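Local coordinates for protein PpBBE-like 1 D396N (Physcomitrella patens subsp. patens, PDB 6EO5) that oxidises cellobiose as a flavin-dependent oxidase of the berberine bridge enzyme-like family, with FAD that is probably bound bicovalently, at residues Thr12-Cys17 with Lys68-Gly73; Lys226-Asp231 with Val264-Gly269; Phe236-Ser241 with Ser288-Pro293. All blocks are in the same frame, centred on the assembly; numbering follows the deposited sequence.

Contact 1 (Thr12-Cys17 with Lys68-Gly73); sequences TTLKQC and KQVGVG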
ATOM      1  N   THR A  12      12.114   3.608 -36.843  1.00101.64           N
ATOM      2  CA  THR A  12      10.671   3.735 -36.632  1.00105.96           C
ATOM      3  C   THR A  12      10.346   4.296 -35.237  1.00102.34           C
ATOM      4  O   THR A  12      11.082   4.064 -34.273  1.00 98.43           O
ATOM      5  CB  THR A  12       9.952   2.381 -36.829  1.00103.75           C
ATOM      6  OG1 THR A  12      10.461   1.417 -35.895  1.00103.80           O
ATOM      7  CG2 THR A  12      10.166   1.873 -38.249  1.00 99.99           C
ATOM      8  N   THR A  13       9.237   5.029 -35.140  1.00 98.60           N
ATOM      9  CA  THR A  13       8.898   5.765 -33.933  1.00 95.54           C
ATOM     10  C   THR A  13       8.058   4.914 -32.978  1.00 98.31           C
ATOM     11  O   THR A  13       7.644   3.792 -33.289  1.00 97.34           O
ATOM     12  CB  THR A  13       8.158   7.057 -34.286  1.00 91.92           C
ATOM     13  OG1 THR A  13       6.960   6.747 -35.002  1.00 90.60           O
ATOM     14  CG2 THR A  13       9.041   7.954 -35.140  1.00 92.83           C
ATOM     15  N   LEU A  14       7.811   5.475 -31.790  1.00 95.02           N
ATOM     16  CA  LEU A  14       7.016   4.766 -30.792  1.00 88.74           C
ATOM     17  C   LEU A  14       5.551   4.696 -31.202  1.00 87.13           C
ATOM     18  O   LEU A  14       4.901   3.666 -30.994  1.00 87.48           O
ATOM     19  CB  LEU A  14       7.169   5.437 -29.426  1.00 88.45           C
ATOM     20  CG  LEU A  14       6.626   4.711 -28.188  1.00 83.52           C
ATOM     21  CD1 LEU A  14       7.362   3.399 -27.890  1.00 80.91           C
ATOM     22  CD2 LEU A  14       6.686   5.638 -26.998  1.00 71.22           C
ATOM     23  N   LYS A  15       5.010   5.781 -31.778  1.00 88.85           N
ATOM     24  CA  LYS A  15       3.648   5.741 -32.314  1.00 84.45           C
ATOM     25  C   LYS A  15       3.497   4.595 -33.299  1.00 89.48           C
ATOM     26  O   LYS A  15       2.557   3.799 -33.214  1.00 88.55           O
ATOM     27  CB  LYS A  15       3.283   7.059 -33.007  1.00 80.06           C
ATOM     28  CG  LYS A  15       3.091   8.242 -32.087  1.00 86.96           C
ATOM     29  CD  LYS A  15       2.537   9.473 -32.811  1.00 89.30           C
ATOM     30  CE  LYS A  15       2.841  10.750 -32.015  1.00 87.49           C
ATOM     31  NZ  LYS A  15       2.170  11.967 -32.553  1.00 88.25           N
ATOM     32  N   GLN A  16       4.429   4.494 -34.245  1.00 92.58           N
ATOM     33  CA  GLN A  16       4.351   3.437 -35.244  1.00 94.81           C
ATOM     34  C   GLN A  16       4.448   2.061 -34.596  1.00 94.04           C
ATOM     35  O   GLN A  16       3.650   1.162 -34.892  1.00 92.75           O
ATOM     36  CB  GLN A  16       5.457   3.633 -36.278  1.00 97.08           C
ATOM     37  CG  GLN A  16       5.350   4.937 -37.019  1.00 96.07           C
ATOM     38  CD  GLN A  16       6.453   5.120 -38.029  1.00101.02           C
ATOM     39  OE1 GLN A  16       7.564   4.599 -37.858  1.00102.23           O
ATOM     40  NE2 GLN A  16       6.154   5.853 -39.104  1.00104.39           N
ATOM     41  N   CYS A  17       5.415   1.885 -33.694  1.00 93.54           N
ATOM     42  CA  CYS A  17       5.623   0.575 -33.089  1.00 90.22           C
ATOM     43  C   CYS A  17       4.395   0.130 -32.302  1.00 90.75           C
ATOM     44  O   CYS A  17       3.850  -0.955 -32.540  1.00 91.46           O
ATOM     45  CB  CYS A  17       6.865   0.600 -32.203  1.00 90.04           C
ATOM     46  SG  CYS A  17       7.375  -1.055 -31.700  1.00101.78           S
ATOM     47  N   LYS A  68      11.815  -1.360 -25.671  1.00 78.31           N
ATOM     48  CA  LYS A  68      13.193  -1.798 -25.867  1.00 76.86           C
ATOM     49  C   LYS A  68      13.734  -1.325 -27.210  1.00 84.54           C
ATOM     50  O   LYS A  68      14.909  -0.960 -27.320  1.00 86.64           O
ATOM     51  CB  LYS A  68      13.275  -3.320 -25.762  1.00 77.08           C
ATOM     52  CG  LYS A  68      13.028  -3.861 -24.375  1.00 72.52           C
ATOM     53  CD  LYS A  68      13.354  -5.339 -24.288  1.00 76.35           C
ATOM     54  CE  LYS A  68      12.296  -6.189 -24.961  1.00 81.00           C
ATOM     55  NZ  LYS A  68      12.755  -7.601 -25.074  1.00 80.10           N
ATOM     56  N   GLN A  69      12.882  -1.313 -28.239  1.00 86.57           N
ATOM     57  CA  GLN A  69      13.330  -0.979 -29.586  1.00 84.07           C
ATOM     58  C   GLN A  69      13.579   0.518 -29.738  1.00 82.82           C
ATOM     59  O   GLN A  69      14.582   0.928 -30.331  1.00 83.79           O
ATOM     60  CB  GLN A  69      12.297  -1.457 -30.598  1.00 86.08           C
ATOM     61  CG  GLN A  69      12.861  -1.817 -31.946  1.00 88.96           C
ATOM     62  CD  GLN A  69      11.777  -1.886 -32.993  1.00 98.35           C
ATOM     63  OE1 GLN A  69      11.268  -2.965 -33.306  1.00 97.42           O
ATOM     64  NE2 GLN A  69      11.397  -0.726 -33.528  1.00 95.96           N
ATOM     65  N   VAL A  70      12.666   1.349 -29.226  1.00 82.08           N
ATOM     66  CA  VAL A  70      12.843   2.800 -29.286  1.00 80.52           C
ATOM     67  C   VAL A  70      13.814   3.300 -28.215  1.00 83.55           C
ATOM     68  O   VAL A  70      14.334   4.422 -28.322  1.00 83.25           O
ATOM     69  CB  VAL A  70      11.471   3.494 -29.184  1.00 81.75           C
ATOM     70  CG1 VAL A  70      11.584   5.005 -29.323  1.00 83.14           C
ATOM     71  CG2 VAL A  70      10.530   2.960 -30.255  1.00 85.79           C
ATOM     72  N   GLY A  71      14.111   2.486 -27.205  1.00 80.03           N
ATOM     73  CA  GLY A  71      15.048   2.895 -26.175  1.00 78.35           C
ATOM     74  C   GLY A  71      14.477   3.826 -25.125  1.00 81.07           C
ATOM     75  O   GLY A  71      15.188   4.720 -24.648  1.00 79.19           O
ATOM     76  N   VAL A  72      13.202   3.652 -24.756  1.00 81.00           N
ATOM     77  CA  VAL A  72      12.584   4.407 -23.673  1.00 76.10           C
ATOM     78  C   VAL A  72      12.453   3.508 -22.453  1.00 77.15           C
ATOM     79  O   VAL A  72      12.533   2.279 -22.532  1.00 75.85           O
ATOM     80  CB  VAL A  72      11.200   4.988 -24.061  1.00 73.27           C
ATOM     81  CG1 VAL A  72      11.347   6.206 -24.947  1.00 71.49           C
ATOM     82  CG2 VAL A  72      10.363   3.933 -24.753  1.00 74.76           C
ATOM     83  N   GLY A  73      12.256   4.134 -21.302  1.00 70.65           N
ATOM     84  CA  GLY A  73      11.907   3.389 -20.115  1.00 66.36           C
ATOM     85  C   GLY A  73      10.440   3.002 -20.125  1.00 72.94           C
ATOM     86  O   GLY A  73       9.635   3.526 -20.898  1.00 69.82           O
TER

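Contact 2 (Lys226-Asp231 with Val264-Gly269); sequences KYRWND and VSWLEG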
ATOM      1  N   LYS A 226     -14.272   3.567  16.907  1.00 55.08           N
ATOM      2  CA  LYS A 226     -13.380   4.706  16.765  1.00 55.14           C
ATOM      3  C   LYS A 226     -13.562   5.607  17.976  1.00 58.20           C
ATOM      4  O   LYS A 226     -14.688   6.000  18.304  1.00 60.05           O
ATOM      5  CB  LYS A 226     -13.653   5.457  15.462  1.00 53.53           C
ATOM      6  CG  LYS A 226     -12.746   6.653  15.206  1.00 53.56           C
ATOM      7  CD  LYS A 226     -12.733   7.005  13.724  1.00 53.67           C
ATOM      8  CE  LYS A 226     -11.995   8.309  13.457  1.00 58.76           C
ATOM      9  NZ  LYS A 226     -11.803   8.542  11.999  1.00 60.38           N
ATOM     10  N   TYR A 227     -12.457   5.895  18.660  1.00 54.49           N
ATOM     11  CA  TYR A 227     -12.444   6.775  19.823  1.00 54.22           C
ATOM     12  C   TYR A 227     -11.564   7.964  19.479  1.00 59.53           C
ATOM     13  O   TYR A 227     -10.386   7.791  19.148  1.00 61.42           O
ATOM     14  CB  TYR A 227     -11.935   6.044  21.070  1.00 53.34           C
ATOM     15  CG  TYR A 227     -12.613   4.708  21.286  1.00 58.25           C
ATOM     16  CD1 TYR A 227     -13.947   4.637  21.682  1.00 59.14           C
ATOM     17  CD2 TYR A 227     -11.935   3.518  21.068  1.00 56.53           C
ATOM     18  CE1 TYR A 227     -14.578   3.422  21.864  1.00 56.03           C
ATOM     19  CE2 TYR A 227     -12.562   2.292  21.251  1.00 56.59           C
ATOM     20  CZ  TYR A 227     -13.887   2.254  21.651  1.00 57.87           C
ATOM     21  OH  TYR A 227     -14.517   1.044  21.839  1.00 54.75           O
ATOM     22  N   ARG A 228     -12.132   9.166  19.573  1.00 60.42           N
ATOM     23  CA  ARG A 228     -11.561  10.371  18.991  1.00 57.36           C
ATOM     24  C   ARG A 228     -11.460  11.471  20.044  1.00 60.48           C
ATOM     25  O   ARG A 228     -12.311  11.567  20.933  1.00 59.59           O
ATOM     26  CB  ARG A 228     -12.435  10.809  17.802  1.00 58.04           C
ATOM     27  CG  ARG A 228     -11.921  11.972  17.036  1.00 61.77           C
ATOM     28  CD  ARG A 228     -12.599  12.071  15.677  1.00 65.64           C
ATOM     29  NE  ARG A 228     -12.113  13.262  14.971  1.00 65.68           N
ATOM     30  CZ  ARG A 228     -12.291  13.498  13.675  1.00 66.03           C
ATOM     31  NH1 ARG A 228     -12.942  12.615  12.914  1.00 67.60           N
ATOM     32  NH2 ARG A 228     -11.806  14.618  13.141  1.00 66.54           N
ATOM     33  N   TRP A 229     -10.405  12.287  19.955  1.00 61.76           N
ATOM     34  CA  TRP A 229     -10.191  13.435  20.835  1.00 58.62           C
ATOM     35  C   TRP A 229      -9.705  14.625  20.019  1.00 62.08           C
ATOM     36  O   TRP A 229      -9.173  14.477  18.917  1.00 60.28           O
ATOM     37  CB  TRP A 229      -9.134  13.197  21.917  1.00 58.04           C
ATOM     38  CG  TRP A 229      -9.436  12.221  22.990  1.00 59.65           C
ATOM     39  CD1 TRP A 229      -9.844  12.505  24.268  1.00 61.59           C
ATOM     40  CD2 TRP A 229      -9.276  10.799  22.927  1.00 58.32           C
ATOM     41  NE1 TRP A 229      -9.974  11.345  24.989  1.00 57.34           N
ATOM     42  CE2 TRP A 229      -9.632  10.284  24.192  1.00 56.79           C
ATOM     43  CE3 TRP A 229      -8.885   9.911  21.921  1.00 55.24           C
ATOM     44  CZ2 TRP A 229      -9.600   8.924  24.477  1.00 55.41           C
ATOM     45  CZ3 TRP A 229      -8.859   8.562  22.205  1.00 56.92           C
ATOM     46  CH2 TRP A 229      -9.218   8.079  23.474  1.00 56.69           C
ATOM     47  N   ASN A 230      -9.851  15.817  20.601  1.00 59.16           N
ATOM     48  CA  ASN A 230      -9.382  17.049  19.981  1.00 57.38           C
ATOM     49  C   ASN A 230      -8.844  17.922  21.109  1.00 62.73           C
ATOM     50  O   ASN A 230      -9.529  18.803  21.628  1.00 63.88           O
ATOM     51  CB  ASN A 230     -10.472  17.754  19.190  1.00 54.98           C
ATOM     52  CG  ASN A 230      -9.936  18.952  18.409  1.00 66.18           C
ATOM     53  OD1 ASN A 230      -8.719  19.112  18.232  1.00 64.57           O
ATOM     54  ND2 ASN A 230     -10.841  19.795  17.936  1.00 68.70           N
ATOM     55  N   ASP A 231      -7.595  17.665  21.477  1.00 60.75           N
ATOM     56  CA  ASP A 231      -6.975  18.273  22.641  1.00 59.68           C
ATOM     57  C   ASP A 231      -5.476  18.009  22.571  1.00 61.19           C
ATOM     58  O   ASP A 231      -5.039  16.865  22.724  1.00 62.48           O
ATOM     59  CB  ASP A 231      -7.583  17.696  23.920  1.00 63.15           C
ATOM     60  CG  ASP A 231      -7.143  18.432  25.176  1.00 68.38           C
ATOM     61  OD1 ASP A 231      -6.151  19.198  25.139  1.00 67.56           O
ATOM     62  OD2 ASP A 231      -7.799  18.224  26.223  1.00 73.56           O
ATOM     63  N   VAL A 264      -5.907  16.722  17.062  1.00 55.94           N
ATOM     64  CA  VAL A 264      -6.763  15.551  16.914  1.00 56.05           C
ATOM     65  C   VAL A 264      -5.947  14.286  17.145  1.00 55.64           C
ATOM     66  O   VAL A 264      -4.775  14.199  16.750  1.00 57.86           O
ATOM     67  CB  VAL A 264      -7.417  15.546  15.522  1.00 53.27           C
ATOM     68  CG1 VAL A 264      -8.270  14.301  15.327  1.00 52.40           C
ATOM     69  CG2 VAL A 264      -8.243  16.802  15.330  1.00 51.13           C
ATOM     70  N   SER A 265      -6.557  13.302  17.806  1.00 55.09           N
ATOM     71  CA  SER A 265      -6.002  11.954  17.882  1.00 56.36           C
ATOM     72  C   SER A 265      -7.143  10.953  18.006  1.00 57.90           C
ATOM     73  O   SER A 265      -8.201  11.265  18.561  1.00 57.74           O
ATOM     74  CB  SER A 265      -5.027  11.791  19.058  1.00 53.98           C
ATOM     75  OG  SER A 265      -5.697  11.928  20.297  1.00 54.99           O
ATOM     76  N   TRP A 266      -6.926   9.742  17.487  1.00 56.55           N
ATOM     77  CA  TRP A 266      -7.965   8.728  17.614  1.00 57.17           C
ATOM     78  C   TRP A 266      -7.374   7.331  17.517  1.00 57.39           C
ATOM     79  O   TRP A 266      -6.256   7.134  17.037  1.00 56.01           O
ATOM     80  CB  TRP A 266      -9.080   8.912  16.569  1.00 54.98           C
ATOM     81  CG  TRP A 266      -8.741   8.619  15.112  1.00 58.52           C
ATOM     82  CD1 TRP A 266      -8.372   7.412  14.563  1.00 59.35           C
ATOM     83  CD2 TRP A 266      -8.820   9.545  14.012  1.00 59.05           C
ATOM     84  NE1 TRP A 266      -8.191   7.545  13.202  1.00 59.11           N
ATOM     85  CE2 TRP A 266      -8.466   8.841  12.841  1.00 57.10           C
ATOM     86  CE3 TRP A 266      -9.162  10.903  13.906  1.00 57.89           C
ATOM     87  CZ2 TRP A 266      -8.433   9.453  11.590  1.00 52.79           C
ATOM     88  CZ3 TRP A 266      -9.133  11.501  12.659  1.00 50.58           C
ATOM     89  CH2 TRP A 266      -8.769  10.779  11.523  1.00 48.51           C
ATOM     90  N   LEU A 267      -8.143   6.365  18.010  1.00 56.89           N
ATOM     91  CA  LEU A 267      -7.909   4.954  17.754  1.00 56.31           C
ATOM     92  C   LEU A 267      -9.084   4.460  16.931  1.00 54.12           C
ATOM     93  O   LEU A 267     -10.234   4.643  17.332  1.00 57.49           O
ATOM     94  CB  LEU A 267      -7.787   4.153  19.049  1.00 55.16           C
ATOM     95  CG  LEU A 267      -7.667   2.643  18.861  1.00 51.63           C
ATOM     96  CD1 LEU A 267      -6.421   2.301  18.060  1.00 48.67           C
ATOM     97  CD2 LEU A 267      -7.659   1.927  20.197  1.00 47.96           C
ATOM     98  N   GLU A 268      -8.804   3.878  15.773  1.00 53.70           N
ATOM     99  CA  GLU A 268      -9.835   3.307  14.920  1.00 55.82           C
ATOM    100  C   GLU A 268      -9.530   1.837  14.663  1.00 56.70           C
ATOM    101  O   GLU A 268      -8.366   1.459  14.501  1.00 57.40           O
ATOM    102  CB  GLU A 268      -9.949   4.067  13.599  1.00 55.75           C
ATOM    103  CG  GLU A 268     -11.091   3.557  12.743  1.00 60.41           C
ATOM    104  CD  GLU A 268     -11.253   4.299  11.434  1.00 65.01           C
ATOM    105  OE1 GLU A 268     -10.347   5.099  11.088  1.00 67.98           O
ATOM    106  OE2 GLU A 268     -12.292   4.071  10.755  1.00 66.10           O
ATOM    107  N   GLY A 269     -10.571   1.000  14.629  1.00 52.97           N
ATOM    108  CA  GLY A 269     -10.318  -0.419  14.469  1.00 53.15           C
ATOM    109  C   GLY A 269     -11.527  -1.215  14.029  1.00 55.20           C
ATOM    110  O   GLY A 269     -12.668  -0.756  14.077  1.00 55.36           O
TER
HETATM  111  O   HOH W   1      -5.879  14.689  21.091  1.00 56.61           O

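Contact 3 (Phe236-Ser241 with Ser288-Pro293); sequences FKNFKS and SAAPNP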
ATOM      1  N   PHE A 236       0.081  12.654  24.575  1.00 55.99           N
ATOM      2  CA  PHE A 236       0.993  11.706  25.199  1.00 54.85           C
ATOM      3  C   PHE A 236       0.220  10.578  25.862  1.00 60.85           C
ATOM      4  O   PHE A 236       0.529   9.392  25.671  1.00 56.68           O
ATOM      5  CB  PHE A 236       1.878  12.408  26.228  1.00 54.83           C
ATOM      6  CG  PHE A 236       2.821  11.479  26.926  1.00 58.94           C
ATOM      7  CD1 PHE A 236       2.424  10.784  28.063  1.00 58.14           C
ATOM      8  CD2 PHE A 236       4.097  11.271  26.431  1.00 57.32           C
ATOM      9  CE1 PHE A 236       3.282   9.906  28.688  1.00 57.73           C
ATOM     10  CE2 PHE A 236       4.965  10.392  27.060  1.00 57.64           C
ATOM     11  CZ  PHE A 236       4.557   9.713  28.188  1.00 58.84           C
ATOM     12  N   LYS A 237      -0.790  10.939  26.659  1.00 61.57           N
ATOM     13  CA  LYS A 237      -1.563   9.944  27.385  1.00 54.41           C
ATOM     14  C   LYS A 237      -2.229   8.968  26.424  1.00 57.60           C
ATOM     15  O   LYS A 237      -2.174   7.747  26.626  1.00 60.52           O
ATOM     16  CB  LYS A 237      -2.590  10.654  28.270  1.00 59.40           C
ATOM     17  CG  LYS A 237      -3.208   9.792  29.364  1.00 62.57           C
ATOM     18  CD  LYS A 237      -4.247  10.573  30.159  1.00 63.23           C
ATOM     19  CE  LYS A 237      -5.001   9.659  31.116  1.00 68.81           C
ATOM     20  NZ  LYS A 237      -4.093   9.081  32.146  1.00 76.97           N
ATOM     21  N   ASN A 238      -2.856   9.486  25.358  1.00 53.99           N
ATOM     22  CA  ASN A 238      -3.549   8.598  24.429  1.00 55.40           C
ATOM     23  C   ASN A 238      -2.568   7.692  23.695  1.00 56.12           C
ATOM     24  O   ASN A 238      -2.810   6.487  23.568  1.00 59.69           O
ATOM     25  CB  ASN A 238      -4.390   9.395  23.429  1.00 56.91           C
ATOM     26  CG  ASN A 238      -5.489  10.202  24.091  1.00 58.81           C
ATOM     27  OD1 ASN A 238      -5.723  10.079  25.286  1.00 63.78           O
ATOM     28  ND2 ASN A 238      -6.173  11.029  23.310  1.00 55.32           N
ATOM     29  N   PHE A 239      -1.446   8.242  23.216  1.00 56.89           N
ATOM     30  CA  PHE A 239      -0.502   7.409  22.479  1.00 54.97           C
ATOM     31  C   PHE A 239       0.115   6.343  23.378  1.00 55.64           C
ATOM     32  O   PHE A 239       0.241   5.182  22.968  1.00 56.40           O
ATOM     33  CB  PHE A 239       0.605   8.244  21.822  1.00 50.65           C
ATOM     34  CG  PHE A 239       1.446   7.430  20.890  1.00 49.99           C
ATOM     35  CD1 PHE A 239       0.978   7.118  19.621  1.00 50.88           C
ATOM     36  CD2 PHE A 239       2.648   6.883  21.307  1.00 53.57           C
ATOM     37  CE1 PHE A 239       1.705   6.321  18.768  1.00 48.63           C
ATOM     38  CE2 PHE A 239       3.395   6.079  20.450  1.00 53.22           C
ATOM     39  CZ  PHE A 239       2.915   5.799  19.176  1.00 51.73           C
ATOM     40  N   LYS A 240       0.506   6.713  24.606  1.00 56.02           N
ATOM     41  CA  LYS A 240       1.057   5.725  25.530  1.00 56.47           C
ATOM     42  C   LYS A 240       0.059   4.606  25.797  1.00 55.96           C
ATOM     43  O   LYS A 240       0.427   3.425  25.823  1.00 55.84           O
ATOM     44  CB  LYS A 240       1.470   6.394  26.838  1.00 53.94           C
ATOM     45  CG  LYS A 240       2.236   5.493  27.788  1.00 51.37           C
ATOM     46  CD  LYS A 240       2.846   6.324  28.912  1.00 60.00           C
ATOM     47  CE  LYS A 240       3.424   5.455  30.019  1.00 57.15           C
ATOM     48  NZ  LYS A 240       4.080   4.281  29.396  1.00 69.97           N
ATOM     49  N   SER A 241      -1.216   4.956  25.976  1.00 58.40           N
ATOM     50  CA  SER A 241      -2.230   3.937  26.212  1.00 56.26           C
ATOM     51  C   SER A 241      -2.414   3.041  24.995  1.00 56.40           C
ATOM     52  O   SER A 241      -2.643   1.834  25.138  1.00 57.01           O
ATOM     53  CB  SER A 241      -3.548   4.586  26.593  1.00 54.93           C
ATOM     54  OG  SER A 241      -4.505   3.575  26.795  1.00 55.80           O
ATOM     55  N   SER A 288      -6.747   3.829  30.165  1.00 55.15           N
ATOM     56  CA  SER A 288      -5.554   4.658  30.307  1.00 54.46           C
ATOM     57  C   SER A 288      -5.509   5.857  29.375  1.00 59.14           C
ATOM     58  O   SER A 288      -4.694   6.762  29.602  1.00 61.63           O
ATOM     59  CB  SER A 288      -4.297   3.820  30.099  1.00 57.35           C
ATOM     60  OG  SER A 288      -4.055   3.033  31.247  1.00 64.18           O
ATOM     61  N   ALA A 289      -6.343   5.891  28.339  1.00 58.12           N
ATOM     62  CA  ALA A 289      -6.460   7.102  27.543  1.00 58.64           C
ATOM     63  C   ALA A 289      -7.140   8.191  28.363  1.00 59.95           C
ATOM     64  O   ALA A 289      -7.591   7.974  29.490  1.00 62.77           O
ATOM     65  CB  ALA A 289      -7.241   6.848  26.256  1.00 55.82           C
ATOM     66  N   ALA A 290      -7.204   9.381  27.786  1.00 60.94           N
ATOM     67  CA  ALA A 290      -7.826  10.489  28.467  1.00 55.75           C
ATOM     68  C   ALA A 290      -9.338  10.276  28.545  1.00 62.06           C
ATOM     69  O   ALA A 290      -9.921   9.515  27.762  1.00 57.45           O
ATOM     70  CB  ALA A 290      -7.499  11.787  27.747  1.00 55.88           C
ATOM     71  N   PRO A 291      -9.994  10.921  29.503  1.00 63.18           N
ATOM     72  CA  PRO A 291     -11.444  10.773  29.627  1.00 64.65           C
ATOM     73  C   PRO A 291     -12.180  11.376  28.443  1.00 65.05           C
ATOM     74  O   PRO A 291     -11.651  12.199  27.694  1.00 66.64           O
ATOM     75  CB  PRO A 291     -11.761  11.531  30.921  1.00 66.61           C
ATOM     76  CG  PRO A 291     -10.592  12.458  31.107  1.00 60.74           C
ATOM     77  CD  PRO A 291      -9.426  11.690  30.620  1.00 59.27           C
ATOM     78  N   ASN A 292     -13.426  10.940  28.285  1.00 64.96           N
ATOM     79  CA  ASN A 292     -14.397  11.544  27.377  1.00 69.27           C
ATOM     80  C   ASN A 292     -14.064  11.451  25.895  1.00 62.65           C
ATOM     81  O   ASN A 292     -14.237  12.444  25.179  1.00 65.40           O
ATOM     82  CB  ASN A 292     -14.589  13.024  27.714  1.00 71.04           C
ATOM     83  CG  ASN A 292     -15.255  13.222  29.041  1.00 76.57           C
ATOM     84  OD1 ASN A 292     -16.192  12.491  29.389  1.00 68.05           O
ATOM     85  ND2 ASN A 292     -14.770  14.203  29.810  1.00 74.03           N
ATOM     86  N   PRO A 293     -13.637  10.307  25.379  1.00 60.87           N
ATOM     87  CA  PRO A 293     -13.521  10.189  23.931  1.00 62.50           C
ATOM     88  C   PRO A 293     -14.884  10.256  23.271  1.00 58.63           C
ATOM     89  O   PRO A 293     -15.887   9.795  23.815  1.00 68.15           O
ATOM     90  CB  PRO A 293     -12.890   8.809  23.742  1.00 62.53           C
ATOM     91  CG  PRO A 293     -13.398   8.043  24.892  1.00 58.38           C
ATOM     92  CD  PRO A 293     -13.324   9.025  26.030  1.00 62.65           C
TER

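Contact 1 (Thr12-Cys17 with Lys68-Gly73)
Leu14 meets Val70 where the first turn of helix 14-21 passes the last turn of helix 57-70. The touching groups are methyls: Leu14 CD1 lies 4.0 Å from Val70 CG2. The two side chains cross at about a right angle. Leu14 holds CG opposite its own backbone N (chi1 -169°), which carries CD1 across to the valines. The same Val70 methyl also rests against the leucine backbone, 4.0 Å from Leu14 CA. Val72 adds a looser contact, with its CG2 4.4 Å from Leu14 CD1.

A more polar edge lies beside this apolar one. The extended chain of Gln69 brings its amide NE2 to 3.3 Å from Thr12 OG1. The same NE2 is 4.4 Å from Cys17 SG. That sulfur forms a disulfide with Cys66, one turn before Val70, and so ties the two helices covalently.

The helix start is set by a capping box. Thr13 is the N-cap and takes a weak bond from Gln16 N to its OG1. In return Thr13 N donates to Gln16 OE1 at 3.2 Å. The N-H comes in from well above the plane of the amide carbonyl, 43° off it. On the other segment, Gly71 leaves the helix with positive phi (79°). A side chain there would press on the carbonyl O of Val70. The turn brings Val72 back toward Leu14.

The contact lies on the outer side of the fold, its centre about 31 Å from that of the chain, with 68-73 in the FAD-binding region. Leu14 also packs on Phe27, and Val72 on Ser49. Lys68 NZ bonds to Ala178 O. Gly73 pairs with Leu95 through the backbone and leads into strand 74-77, an outermost strand of a four-stranded mixed sheet.

Contact 2 (Lys226-Asp231 with Val264-Gly269)
Strands 226-230 and 264-269 run antiparallel (178°), with Tyr227-Leu267 and Trp229-Ser265 as hydrogen-bonded pairs. Tyr227 N reaches Leu267 O at 2.9 Å, and Leu267 N bonds back to Tyr227 O.

Trp266 gathers Lys226 and Arg228 on its face of the sheet, and its ring also stacks with that of Tyr258. The extended Lys226 lies over the indole: NZ is 3.5 Å from the centroid of the six-membered ring, a cation-pi contact, and CE makes a CH-pi contact with the five-membered ring. Trp266 CZ3 sits over one face of the Arg228 guanidinium, the two planes 47° apart. A long salt bridge joins Lys226 NZ to Glu268 OE1 at 3.8 Å, while Glu268 OE2 bonds to His224 NE2. With an alanine in place of Trp266, the Lys226 ammonium would probably lose its aromatic support and the Arg228 guanidinium would probably be held less firmly.

A water links Ser265 OG to Asp231 O.

The pair belongs to the seven-stranded antiparallel sheet that, with its covering helices, probably makes up the substrate-binding domain, as in relatives. Strand 294-300 flanks 222-230, and strand 253-259 flanks 264-271. Trp229 and Leu267, on the other face, pack against helices 235-246 and 279-288.

Contact 3 (Phe236-Ser241 with Ser288-Pro293)
Asn238 reaches Ala290 because its CG lies anti to the carbonyl carbon (chi1 -62°), which swings the amide outward from helix 235-246 to the loop. Lys237 instead holds CG anti to its backbone N, runs extended to CE and then bends at chi4. The contact joins a helix that packs on the seven-stranded antiparallel sheet of the probable substrate-binding domain to the loop between helix 279-288 and strand 294-300.

One clear hydrogen bond crosses here. Ala290 N donates to Asn238 OD1 at 3.0 Å, almost straight (165°). The donor is tilted 19° from the carbonyl plane. At the other branch of the amide, ND2 bonds to Ser265 OG on the sheet. With both branches held, the rotation of the amide is fixed between loop and strand.

Lys237 lies along the loop backbone. Its CE is 3.3 Å from Ser288 O and also near Ala289 O.

Ser241 sits one turn further along, against the end of helix 279-288. Its hydroxyl is hydrogen-bonded to Phe285 O. Ser241 OG also touches Ser288 CB at 3.3 Å, but its angle to Ala289 N is too poor for a bond. Ala289 is the first residue to leave that helix.

Just beyond it, Ala290 CB lies 3.5 Å from Asn238 OD1, beside the bond from Ala290 N.

In the fold
From the N terminus, contact 1 closes first. It joins helix 14-21 to the end of helix 57-70, in the FAD-binding region, before either of the others opens. Contacts 2 and 3 come later and cross: their segments alternate as 226-231, 236-241, 264-269 and 288-293. Contact 2 closes a loop holding helix 235-246 and strand 253-259. Contact 3 closes one holding strands 253-259 and 264-271 and helix 279-288. The centres of contacts 2 and 3 are about 9 Å apart. Trp229 NE1 probably bonds to Pro291 O, knitting strand to loop. Contact 1 lies on the opposite side of the chain's centre, its centre about 52 Å from that of contact 2.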